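Immunity protein (Neisseria meningitidis, PDB 4Q7O) probably protects the cells that make it by binding and neutralising the cognate toxin of a contact-dependent growth-inhibition (CDI) system. Local coordinates at residues L10-K15 against N112-D117; S25-T30 against A58-I63; K45-T50 against L106-F111; S86-V91 against E99-I104. All coordinates share one frame; numbering follows the deposited sequence.

Contact 1: residues L10-K15 against N112-D117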
# COMPACT_ATOMS: atom_id res chain seq x y z
N LEU B 10 5.85 -10.48 2.18
CA LEU B 10 6.85 -9.91 3.07
C LEU B 10 7.92 -9.14 2.31
O LEU B 10 8.20 -7.97 2.61
CB LEU B 10 7.49 -11.00 3.93
CG LEU B 10 6.51 -11.77 4.82
CD1 LEU B 10 7.24 -12.84 5.63
CD2 LEU B 10 5.76 -10.83 5.75
N ASN B 11 8.51 -9.78 1.31
CA ASN B 11 9.56 -9.13 0.54
C ASN B 11 9.05 -8.08 -0.44
O ASN B 11 9.70 -7.04 -0.65
CB ASN B 11 10.44 -10.16 -0.14
CG ASN B 11 11.18 -11.01 0.86
OD1 ASN B 11 11.72 -10.49 1.85
ND2 ASN B 11 11.19 -12.32 0.65
N LEU B 12 7.87 -8.32 -1.00
CA LEU B 12 7.25 -7.34 -1.90
C LEU B 12 6.96 -6.05 -1.16
O LEU B 12 7.27 -4.98 -1.66
CB LEU B 12 5.97 -7.92 -2.51
CG LEU B 12 5.15 -7.12 -3.54
CD1 LEU B 12 4.21 -6.12 -2.89
CD2 LEU B 12 6.05 -6.45 -4.59
N ASN B 13 6.34 -6.16 0.01
CA ASN B 13 5.99 -4.97 0.76
C ASN B 13 7.21 -4.19 1.18
O ASN B 13 7.22 -2.97 1.11
CB ASN B 13 5.16 -5.33 2.01
CG ASN B 13 3.67 -5.40 1.72
OD1 ASN B 13 3.02 -4.36 1.53
ND2 ASN B 13 3.12 -6.60 1.73
N LYS B 14 8.24 -4.88 1.65
CA LYS B 14 9.46 -4.19 2.06
C LYS B 14 10.01 -3.34 0.92
O LYS B 14 10.27 -2.14 1.08
CB LYS B 14 10.50 -5.20 2.55
CG LYS B 14 11.85 -4.60 2.89
CD LYS B 14 12.75 -5.64 3.54
CE LYS B 14 14.13 -5.09 3.83
NZ LYS B 14 14.99 -6.10 4.52
N LYS B 15 10.16 -3.94 -0.25
CA LYS B 15 10.77 -3.23 -1.37
C LYS B 15 9.87 -2.11 -1.87
O LYS B 15 10.32 -0.99 -2.05
CB LYS B 15 11.11 -4.19 -2.51
CG LYS B 15 12.01 -3.58 -3.57
CD LYS B 15 13.48 -3.68 -3.16
CE LYS B 15 14.02 -5.10 -3.33
NZ LYS B 15 15.43 -5.24 -2.87
N ASN B 112 8.48 -10.50 -9.79
CA ASN B 112 9.32 -11.64 -9.45
C ASN B 112 9.39 -11.81 -7.93
O ASN B 112 9.36 -12.93 -7.42
CB ASN B 112 10.71 -11.46 -10.05
CG ASN B 112 11.55 -12.70 -9.93
OD1 ASN B 112 11.19 -13.76 -10.44
ND2 ASN B 112 12.68 -12.58 -9.25
N ILE B 113 9.46 -10.69 -7.22
CA ILE B 113 9.42 -10.72 -5.76
C ILE B 113 8.06 -11.19 -5.24
O ILE B 113 7.97 -12.03 -4.34
CB ILE B 113 9.78 -9.35 -5.17
CG1 ILE B 113 11.23 -9.00 -5.50
CG2 ILE B 113 9.57 -9.34 -3.67
CD1 ILE B 113 11.58 -7.55 -5.22
N ALA B 114 6.99 -10.64 -5.81
CA ALA B 114 5.63 -11.00 -5.40
C ALA B 114 5.32 -12.48 -5.63
O ALA B 114 4.73 -13.13 -4.76
CB ALA B 114 4.61 -10.13 -6.11
N ILE B 115 5.70 -13.02 -6.78
CA ILE B 115 5.39 -14.42 -7.05
C ILE B 115 6.24 -15.34 -6.16
O ILE B 115 5.79 -16.42 -5.77
CB ILE B 115 5.51 -14.77 -8.55
CG1 ILE B 115 4.68 -16.02 -8.87
CG2 ILE B 115 6.97 -14.92 -8.98
CD1 ILE B 115 4.65 -16.35 -10.36
N SER B 116 7.43 -14.88 -5.80
CA SER B 116 8.27 -15.57 -4.83
C SER B 116 7.58 -15.62 -3.47
O SER B 116 7.50 -16.69 -2.86
CB SER B 116 9.61 -14.85 -4.69
OG SER B 116 10.35 -15.40 -3.62
N ASP B 117 7.10 -14.48 -2.99
CA ASP B 117 6.34 -14.44 -1.74
C ASP B 117 5.19 -15.44 -1.79
O ASP B 117 4.95 -16.20 -0.85
CB ASP B 117 5.75 -13.05 -1.46
CG ASP B 117 6.80 -12.03 -1.01
OD1 ASP B 117 7.86 -12.41 -0.49
OD2 ASP B 117 6.53 -10.81 -1.17
O HOH W 1 10.10 -13.39 -1.75

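Contact 2: residues S25-T30 against A58-I63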
# COMPACT_ATOMS: atom_id res chain seq x y z
N SER B 25 2.07 -2.45 -3.46
CA SER B 25 1.76 -3.19 -2.23
C SER B 25 0.26 -3.49 -2.18
O SER B 25 -0.16 -4.63 -1.91
CB SER B 25 2.14 -2.36 -0.99
OG SER B 25 3.28 -1.54 -1.19
N ILE B 26 -0.55 -2.47 -2.43
CA ILE B 26 -2.00 -2.61 -2.35
C ILE B 26 -2.51 -3.51 -3.47
O ILE B 26 -3.39 -4.35 -3.25
CB ILE B 26 -2.69 -1.24 -2.44
CG1 ILE B 26 -2.29 -0.36 -1.25
CG2 ILE B 26 -4.21 -1.37 -2.51
CD1 ILE B 26 -2.75 1.07 -1.40
N PHE B 27 -1.95 -3.35 -4.66
CA PHE B 27 -2.33 -4.14 -5.82
C PHE B 27 -2.26 -5.64 -5.52
O PHE B 27 -3.24 -6.37 -5.70
CB PHE B 27 -1.42 -3.78 -7.01
CG PHE B 27 -1.69 -4.59 -8.24
CD1 PHE B 27 -2.63 -4.16 -9.18
CD2 PHE B 27 -0.98 -5.75 -8.50
CE1 PHE B 27 -2.87 -4.91 -10.32
CE2 PHE B 27 -1.23 -6.50 -9.64
CZ PHE B 27 -2.17 -6.08 -10.54
N PHE B 28 -1.11 -6.11 -5.06
CA PHE B 28 -0.96 -7.53 -4.81
C PHE B 28 -1.78 -8.04 -3.63
O PHE B 28 -2.40 -9.09 -3.73
CB PHE B 28 0.52 -7.92 -4.70
CG PHE B 28 1.19 -8.03 -6.02
CD1 PHE B 28 0.85 -9.07 -6.89
CD2 PHE B 28 2.13 -7.10 -6.43
CE1 PHE B 28 1.45 -9.18 -8.13
CE2 PHE B 28 2.73 -7.21 -7.67
CZ PHE B 28 2.39 -8.25 -8.52
N GLU B 29 -1.82 -7.29 -2.53
CA GLU B 29 -2.55 -7.77 -1.37
C GLU B 29 -4.04 -7.86 -1.63
O GLU B 29 -4.70 -8.82 -1.22
CB GLU B 29 -2.30 -6.89 -0.14
CG GLU B 29 -3.09 -7.32 1.10
CD GLU B 29 -2.83 -8.76 1.54
OE1 GLU B 29 -1.78 -9.34 1.20
OE2 GLU B 29 -3.70 -9.31 2.25
N THR B 30 -4.59 -6.88 -2.33
CA THR B 30 -6.03 -6.87 -2.54
C THR B 30 -6.47 -7.96 -3.53
O THR B 30 -7.51 -8.58 -3.35
CB THR B 30 -6.57 -5.47 -2.89
OG1 THR B 30 -5.95 -5.00 -4.08
CG2 THR B 30 -6.31 -4.50 -1.76
N ALA B 58 -8.41 -2.93 -9.07
CA ALA B 58 -6.98 -3.13 -9.32
C ALA B 58 -6.71 -3.46 -10.77
O ALA B 58 -7.35 -4.34 -11.34
CB ALA B 58 -6.43 -4.23 -8.43
N GLN B 59 -5.74 -2.78 -11.37
CA GLN B 59 -5.37 -3.09 -12.75
C GLN B 59 -3.96 -2.63 -13.07
O GLN B 59 -3.40 -1.77 -12.40
CB GLN B 59 -6.34 -2.42 -13.73
CG GLN B 59 -6.23 -0.90 -13.73
CD GLN B 59 -7.03 -0.24 -14.84
OE1 GLN B 59 -7.31 -0.85 -15.87
NE2 GLN B 59 -7.39 1.02 -14.64
N TYR B 60 -3.40 -3.22 -14.13
CA TYR B 60 -2.22 -2.67 -14.77
C TYR B 60 -2.36 -2.71 -16.28
O TYR B 60 -3.12 -3.53 -16.82
CB TYR B 60 -0.91 -3.35 -14.33
CG TYR B 60 -0.80 -4.83 -14.67
CD1 TYR B 60 -0.52 -5.26 -15.97
CD2 TYR B 60 -0.97 -5.80 -13.69
CE1 TYR B 60 -0.42 -6.61 -16.29
CE2 TYR B 60 -0.87 -7.16 -13.99
CZ TYR B 60 -0.59 -7.56 -15.29
OH TYR B 60 -0.49 -8.90 -15.61
N GLU B 61 -1.62 -1.85 -16.95
CA GLU B 61 -1.58 -1.84 -18.39
C GLU B 61 -0.24 -1.27 -18.81
O GLU B 61 0.13 -0.17 -18.38
CB GLU B 61 -2.72 -0.99 -18.94
CG GLU B 61 -2.90 -0.99 -20.44
CD GLU B 61 -3.99 -0.03 -20.87
OE1 GLU B 61 -4.44 0.77 -20.02
OE2 GLU B 61 -4.41 -0.08 -22.04
N LYS B 62 0.52 -2.01 -19.62
CA LYS B 62 1.70 -1.44 -20.24
C LYS B 62 1.29 -0.22 -21.05
O LYS B 62 0.24 -0.22 -21.70
CB LYS B 62 2.39 -2.46 -21.14
CG LYS B 62 3.06 -3.58 -20.38
CD LYS B 62 3.81 -4.51 -21.31
CE LYS B 62 4.57 -5.57 -20.53
NZ LYS B 62 5.27 -6.54 -21.41
N ILE B 63 2.11 0.83 -21.00
CA ILE B 63 1.77 2.08 -21.66
C ILE B 63 2.26 2.07 -23.09
O ILE B 63 3.45 1.87 -23.35
CB ILE B 63 2.36 3.27 -20.89
CG1 ILE B 63 1.67 3.39 -19.53
CG2 ILE B 63 2.21 4.56 -21.69
CD1 ILE B 63 2.29 4.40 -18.61

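Contact 3: residues K45-T50 against L106-F111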
# COMPACT_ATOMS: atom_id res chain seq x y z
N LYS B 45 0.88 -13.80 -14.92
CA LYS B 45 1.22 -14.18 -16.29
C LYS B 45 1.05 -13.07 -17.32
O LYS B 45 1.84 -12.96 -18.26
CB LYS B 45 0.37 -15.37 -16.74
CG LYS B 45 0.78 -16.68 -16.14
CD LYS B 45 0.04 -17.81 -16.82
CE LYS B 45 -0.92 -18.47 -15.86
NZ LYS B 45 -1.68 -19.56 -16.54
N ASN B 46 -0.01 -12.28 -17.15
CA ASN B 46 -0.44 -11.37 -18.21
C ASN B 46 0.59 -10.30 -18.53
O ASN B 46 0.61 -9.78 -19.64
CB ASN B 46 -1.78 -10.71 -17.86
CG ASN B 46 -2.97 -11.58 -18.22
OD1 ASN B 46 -2.84 -12.78 -18.45
ND2 ASN B 46 -4.14 -10.96 -18.25
N ILE B 47 1.44 -9.96 -17.57
CA ILE B 47 2.46 -8.95 -17.81
C ILE B 47 3.39 -9.37 -18.97
O ILE B 47 3.88 -8.52 -19.71
CB ILE B 47 3.25 -8.61 -16.52
CG1 ILE B 47 3.99 -7.27 -16.68
CG2 ILE B 47 4.18 -9.76 -16.11
CD1 ILE B 47 4.48 -6.70 -15.37
N THR B 48 3.60 -10.67 -19.14
CA THR B 48 4.47 -11.19 -20.20
C THR B 48 3.76 -11.37 -21.53
O THR B 48 4.41 -11.47 -22.58
CB THR B 48 5.07 -12.56 -19.82
OG1 THR B 48 4.06 -13.57 -19.91
CG2 THR B 48 5.65 -12.53 -18.42
N THR B 49 2.44 -11.45 -21.50
CA THR B 49 1.67 -11.73 -22.71
C THR B 49 0.92 -10.50 -23.22
O THR B 49 1.44 -9.75 -24.05
CB THR B 49 0.69 -12.90 -22.51
OG1 THR B 49 -0.18 -12.64 -21.40
CG2 THR B 49 1.46 -14.19 -22.24
N THR B 50 -0.29 -10.29 -22.73
CA THR B 50 -1.13 -9.19 -23.20
C THR B 50 -0.65 -7.84 -22.68
O THR B 50 -0.91 -6.80 -23.29
CB THR B 50 -2.60 -9.39 -22.78
OG1 THR B 50 -2.71 -9.29 -21.36
CG2 THR B 50 -3.10 -10.76 -23.24
N LEU B 106 11.33 -2.36 -13.60
CA LEU B 106 11.02 -2.34 -12.17
C LEU B 106 9.76 -3.14 -11.88
O LEU B 106 9.69 -3.85 -10.88
CB LEU B 106 10.90 -0.90 -11.65
CG LEU B 106 10.50 -0.78 -10.18
CD1 LEU B 106 11.51 -1.45 -9.26
CD2 LEU B 106 10.32 0.67 -9.79
N ALA B 107 8.77 -3.05 -12.76
CA ALA B 107 7.57 -3.88 -12.60
C ALA B 107 7.91 -5.37 -12.57
O ALA B 107 7.42 -6.11 -11.72
CB ALA B 107 6.56 -3.60 -13.69
N TYR B 108 8.76 -5.82 -13.50
CA TYR B 108 9.18 -7.22 -13.48
C TYR B 108 9.90 -7.60 -12.18
O TYR B 108 9.71 -8.69 -11.67
CB TYR B 108 10.04 -7.56 -14.69
CG TYR B 108 9.23 -8.02 -15.87
CD1 TYR B 108 8.82 -9.35 -15.98
CD2 TYR B 108 8.86 -7.15 -16.87
CE1 TYR B 108 8.08 -9.79 -17.07
CE2 TYR B 108 8.11 -7.58 -17.97
CZ TYR B 108 7.73 -8.89 -18.06
OH TYR B 108 6.98 -9.32 -19.13
N HIS B 109 10.73 -6.69 -11.68
CA HIS B 109 11.39 -6.84 -10.39
C HIS B 109 10.34 -7.08 -9.30
O HIS B 109 10.43 -8.05 -8.54
CB HIS B 109 12.21 -5.57 -10.14
CG HIS B 109 12.92 -5.51 -8.82
ND1 HIS B 109 14.02 -6.29 -8.52
CD2 HIS B 109 12.75 -4.69 -7.76
CE1 HIS B 109 14.46 -5.99 -7.32
NE2 HIS B 109 13.71 -5.01 -6.83
N TYR B 110 9.33 -6.23 -9.24
CA TYR B 110 8.26 -6.42 -8.26
C TYR B 110 7.50 -7.72 -8.45
O TYR B 110 7.19 -8.41 -7.48
CB TYR B 110 7.28 -5.25 -8.30
CG TYR B 110 7.78 -3.96 -7.69
CD1 TYR B 110 8.49 -3.95 -6.50
CD2 TYR B 110 7.50 -2.74 -8.31
CE1 TYR B 110 8.93 -2.77 -5.94
CE2 TYR B 110 7.93 -1.54 -7.74
CZ TYR B 110 8.65 -1.57 -6.57
OH TYR B 110 9.08 -0.39 -6.00
N PHE B 111 7.16 -8.05 -9.69
CA PHE B 111 6.40 -9.27 -9.95
C PHE B 111 7.18 -10.52 -9.56
O PHE B 111 6.61 -11.49 -9.05
CB PHE B 111 5.94 -9.33 -11.41
CG PHE B 111 4.65 -8.62 -11.67
CD1 PHE B 111 4.48 -7.28 -11.31
CD2 PHE B 111 3.58 -9.29 -12.25
CE1 PHE B 111 3.28 -6.63 -11.54
CE2 PHE B 111 2.38 -8.63 -12.48
CZ PHE B 111 2.23 -7.30 -12.13

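Contact 4: residues S86-V91 against E99-I104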
# COMPACT_ATOMS: atom_id res chain seq x y z
N SER B 86 7.26 1.71 -20.06
CA SER B 86 6.65 1.90 -18.75
C SER B 86 5.29 1.22 -18.64
O SER B 86 4.70 0.79 -19.63
CB SER B 86 6.53 3.39 -18.43
OG SER B 86 7.81 4.00 -18.33
N ILE B 87 4.79 1.16 -17.42
CA ILE B 87 3.55 0.47 -17.14
C ILE B 87 2.75 1.22 -16.08
O ILE B 87 3.32 1.77 -15.13
CB ILE B 87 3.83 -1.00 -16.75
CG1 ILE B 87 2.55 -1.75 -16.37
CG2 ILE B 87 4.91 -1.08 -15.66
CD1 ILE B 87 2.74 -3.25 -16.30
N TYR B 88 1.44 1.26 -16.28
CA TYR B 88 0.51 1.95 -15.40
C TYR B 88 -0.17 0.98 -14.46
O TYR B 88 -0.64 -0.07 -14.88
CB TYR B 88 -0.53 2.64 -16.27
CG TYR B 88 -1.74 3.19 -15.56
CD1 TYR B 88 -1.74 4.46 -15.00
CD2 TYR B 88 -2.92 2.47 -15.52
CE1 TYR B 88 -2.87 4.99 -14.39
CE2 TYR B 88 -4.05 2.97 -14.91
CZ TYR B 88 -4.02 4.23 -14.34
OH TYR B 88 -5.15 4.73 -13.75
N PHE B 89 -0.22 1.33 -13.17
CA PHE B 89 -0.97 0.58 -12.18
C PHE B 89 -2.00 1.47 -11.53
O PHE B 89 -1.75 2.65 -11.31
CB PHE B 89 -0.05 0.06 -11.07
CG PHE B 89 0.83 -1.06 -11.48
CD1 PHE B 89 2.01 -0.81 -12.18
CD2 PHE B 89 0.50 -2.37 -11.15
CE1 PHE B 89 2.83 -1.86 -12.56
CE2 PHE B 89 1.33 -3.42 -11.52
CZ PHE B 89 2.49 -3.17 -12.22
N SER B 90 -3.16 0.91 -11.21
CA SER B 90 -4.08 1.64 -10.35
C SER B 90 -4.79 0.71 -9.38
O SER B 90 -5.00 -0.47 -9.67
CB SER B 90 -5.08 2.46 -11.16
OG SER B 90 -6.05 1.63 -11.75
N VAL B 91 -5.14 1.26 -8.23
CA VAL B 91 -5.98 0.55 -7.27
C VAL B 91 -7.09 1.46 -6.77
O VAL B 91 -6.97 2.69 -6.79
CB VAL B 91 -5.16 0.01 -6.07
CG1 VAL B 91 -4.19 -1.06 -6.53
CG2 VAL B 91 -4.43 1.15 -5.35
N GLU B 99 -2.99 5.91 -8.39
CA GLU B 99 -2.28 5.53 -9.62
C GLU B 99 -0.77 5.62 -9.49
O GLU B 99 -0.24 6.44 -8.74
CB GLU B 99 -2.72 6.44 -10.77
CG GLU B 99 -4.21 6.42 -11.04
CD GLU B 99 -4.65 7.56 -11.94
OE1 GLU B 99 -4.59 8.72 -11.49
OE2 GLU B 99 -5.04 7.29 -13.09
N LEU B 100 -0.07 4.79 -10.25
CA LEU B 100 1.38 4.80 -10.28
C LEU B 100 1.88 4.33 -11.62
O LEU B 100 1.38 3.36 -12.17
CB LEU B 100 1.93 3.88 -9.19
CG LEU B 100 3.44 3.65 -9.13
CD1 LEU B 100 4.17 4.91 -8.76
CD2 LEU B 100 3.79 2.54 -8.15
N ILE B 101 2.89 5.01 -12.14
CA ILE B 101 3.59 4.56 -13.34
C ILE B 101 5.04 4.25 -12.98
O ILE B 101 5.69 5.03 -12.28
CB ILE B 101 3.53 5.61 -14.45
CG1 ILE B 101 2.08 5.75 -14.94
CG2 ILE B 101 4.47 5.25 -15.58
CD1 ILE B 101 1.82 7.03 -15.75
N ILE B 102 5.54 3.10 -13.44
CA ILE B 102 6.94 2.73 -13.23
C ILE B 102 7.52 2.11 -14.51
O ILE B 102 6.77 1.70 -15.39
CB ILE B 102 7.10 1.74 -12.05
CG1 ILE B 102 6.17 0.53 -12.21
CG2 ILE B 102 6.85 2.44 -10.72
CD1 ILE B 102 6.39 -0.56 -11.15
N PRO B 103 8.85 2.05 -14.62
CA PRO B 103 9.41 1.33 -15.77
C PRO B 103 9.03 -0.14 -15.74
O PRO B 103 8.91 -0.73 -14.66
CB PRO B 103 10.92 1.48 -15.57
CG PRO B 103 11.09 2.70 -14.70
CD PRO B 103 9.90 2.65 -13.77
N ILE B 104 8.86 -0.75 -16.91
CA ILE B 104 8.57 -2.17 -16.99
C ILE B 104 9.63 -3.03 -16.29
O ILE B 104 9.31 -4.02 -15.65
CB ILE B 104 8.33 -2.61 -18.46
CG1 ILE B 104 7.00 -2.04 -18.95
CG2 ILE B 104 8.34 -4.12 -18.60
CD1 ILE B 104 6.78 -2.19 -20.44

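Contact 1: residues L10-K15 against N112-D117
Asp117 turns its carboxylate toward helix 10-18 with CG beside its own backbone N and opposite its carbonyl carbon (chi1 -74°), while Leu12 swings CG opposite its backbone N (chi1 -177°), which carries CG onto Ala114. The two oxygens then divide the work. OD2 of Asp117 takes the N-H of Leu12 on its syn lone pair at 2.8 Å. OD1 of Asp117 receives the N-H of Asn11 at 3.3 Å, a longer bond that arrives on the syn side but well out of the carboxylate plane.

These are amides of the first turn of helix 10-18, which have no i-4 carbonyl within the helix to bond. Asp117 therefore does from another helix, far along the chain, what an N-cap side chain does from within its own, and the amide end of the helix dipole would be expected to stabilise its negative charge. Over these segments the helices run roughly antiparallel (148°), their axes 8.0 Å apart at closest approach.

One turn back from Asp117, Ile113 pushes its CG2 branch against the backbone, 3.3 Å from Leu12 N, and sends CD1 to meet the bent chain of Lys15 at CE. On the buried side, Leu12 CG rests 4.0 Å from Ala114 CB. Toward solvent, a water accepts from Asn11 ND2, donates to Asp117 OD1, and also bonds Ser116 OG.

Contact 2: residues S25-T30 against A58-I63
This is a buried, apolar helix-on-strand contact close to the centre of the chain: Phe27 of helix 22-34 reaches across the first half of strand 58-62, touching Ala58, Gln59 and Tyr60 in turn. Over these segments helix and strand cross at 121° between their N-to-C directions, with axes 8.7 Å apart at closest approach. Phe27 holds CG opposite its backbone N (chi1 178°), and this carries the ring along the strand, so that its far end does more of the touching than its root.

Ala58 points its methyl at the helix, and its CB lies 3.9 Å from Phe27 CD1. Further out, the backbone N of Gln59 sits near the ring plane, 3.7 Å from CE1 at the edge of Phe27. The tip atom CZ of Phe27 comes to 3.4 Å from CD2 of Tyr60, meeting the tyrosine ring at its edge. The two rings are tilted by 53° with centroids 5.8 Å apart, an oblique pairing.

On the helix side Phe27 CD2 lies over the centre of the Phe28 ring. Tyr60 is tied at its polar end by a hydrogen bond from OH to Cys43 O. Thr30 satisfies its hydroxyl within the helix, giving OG1 to Ile26 O.

Phe89 meets Phe27 edge-to-face from the next strand, and Phe111 does the same to Tyr60, completing an aromatic core of the kind found where helices pack on one face of an antiparallel sheet in an alpha+beta fold.

Contact 3: residues K45-T50 against L106-F111
Ile47 sets its CD1 methyl over the face of Phe111: the methyl stands 3.8 Å from the ring centroid and only 4° off the ring normal, a CH-pi contact over the middle of the face. Its other branch is used as well. CG2 of Ile47 lies 4.0 Å from Tyr108 CE1 and also touches Phe111 at CD2, while CD1 reaches the Ala107 methyl. One isoleucine thus meets three residues spread over one turn of helix 104-121. With CG1 opposite the backbone N (chi1 -162°), the longer branch of Ile47 lands over the Phe111 face, and CG2 sits between the rim of Phe111 and Tyr108.

Tyr108 runs past Ile47 in the opposite direction until its hydroxyl reaches the backbone of the turn. There Thr48 comes in at about a right angle, its CG2 near the tyrosine ring plane and 3.5 Å from Tyr108 OH.

The turn behind these side chains is fixed by Lys45 O, which accepts from both Thr48 N and Thr48 OG1, the latter at 2.8 Å and in the carbonyl plane. Ile47 O is held in turn by Lys62 NZ.

Around this contact, Phe28 meets the Phe111 ring edge-to-face and Tyr136 of helix 126-139 does the same to Tyr108. The turn that follows helix 37-46 thus puts Ile47 between helix 104-121 and the sheet residues Tyr60 and Ile87, while Thr48 touches helix 126-139.

Contact 4: residues S86-V91 against E99-I104
Ile87 and Phe89 pair with Ile102 and Leu100 in a beta hairpin, strands 86-91 and 98-103, whose second strand is outermost in the chain's antiparallel sheet. Both are hydrogen-bonded pairs: Ile87 N gives to Ile102 O at 2.9 Å and takes the return bond at its own carbonyl, and Phe89 N reaches Leu100 O at 2.8 Å. Between the pairs, the CA-H of Ile101 points at Ile87 O.

The face bearing Ile87, Phe89, Leu100 and Ile102 is the tightly packed one, turned to helices 22-34 and 104-121. Ile102 sets CG1 in the crowded position between its backbone N and carbonyl carbon (chi1 53°). There CG1 lies beside Ile87 CG2 at 4.0 Å, and CD1 of Ile102 reaches Phe89 CE1 at the same distance. Ile104, just past the helix N-cap Pro103, brings its CG1 to 4.0 Å from Ile87 CB. Phe111 and Ala107 close over this layer from helix 104-121.

The other face carries Tyr88, Ser90, Glu99 and Ile101, and is the more open: Tyr88 and Glu99 are partly exposed. The side chain of Tyr88 is about 4 Å from a bound formate, probably from the crystallisation liquor. Here Ile101 CG1 meets the edge of the Tyr88 ring near CD1. At the far end of that ring, its plane 86° from the carboxylate, Tyr88 OH donates to the anti lone pair of Glu99 OE2 at 2.6 Å.

How the contacts relate
Contacts 2 and 3 lie deepest, contact 4 spans from core to a partly open sheet face, and contact 1 is the most peripheral. Helix 104-121 serves both contact 1 and contact 3: its later turn mixes a carboxylate-to-backbone grip with aliphatic packing, whereas its earlier turn is essentially apolar. Contacts 2 and 4 share the sheet, since strands 58-62 and 86-91 are neighbours joined by backbone bonds such as Ile63 N to Ser86 O. The interior chemistry is aromatic and aliphatic, with Phe28 and Phe89 both touching Phe111 and so linking contacts 2, 3 and 4. Contacts 1 and 4 do not touch, lying on opposite sides of the chain's centre.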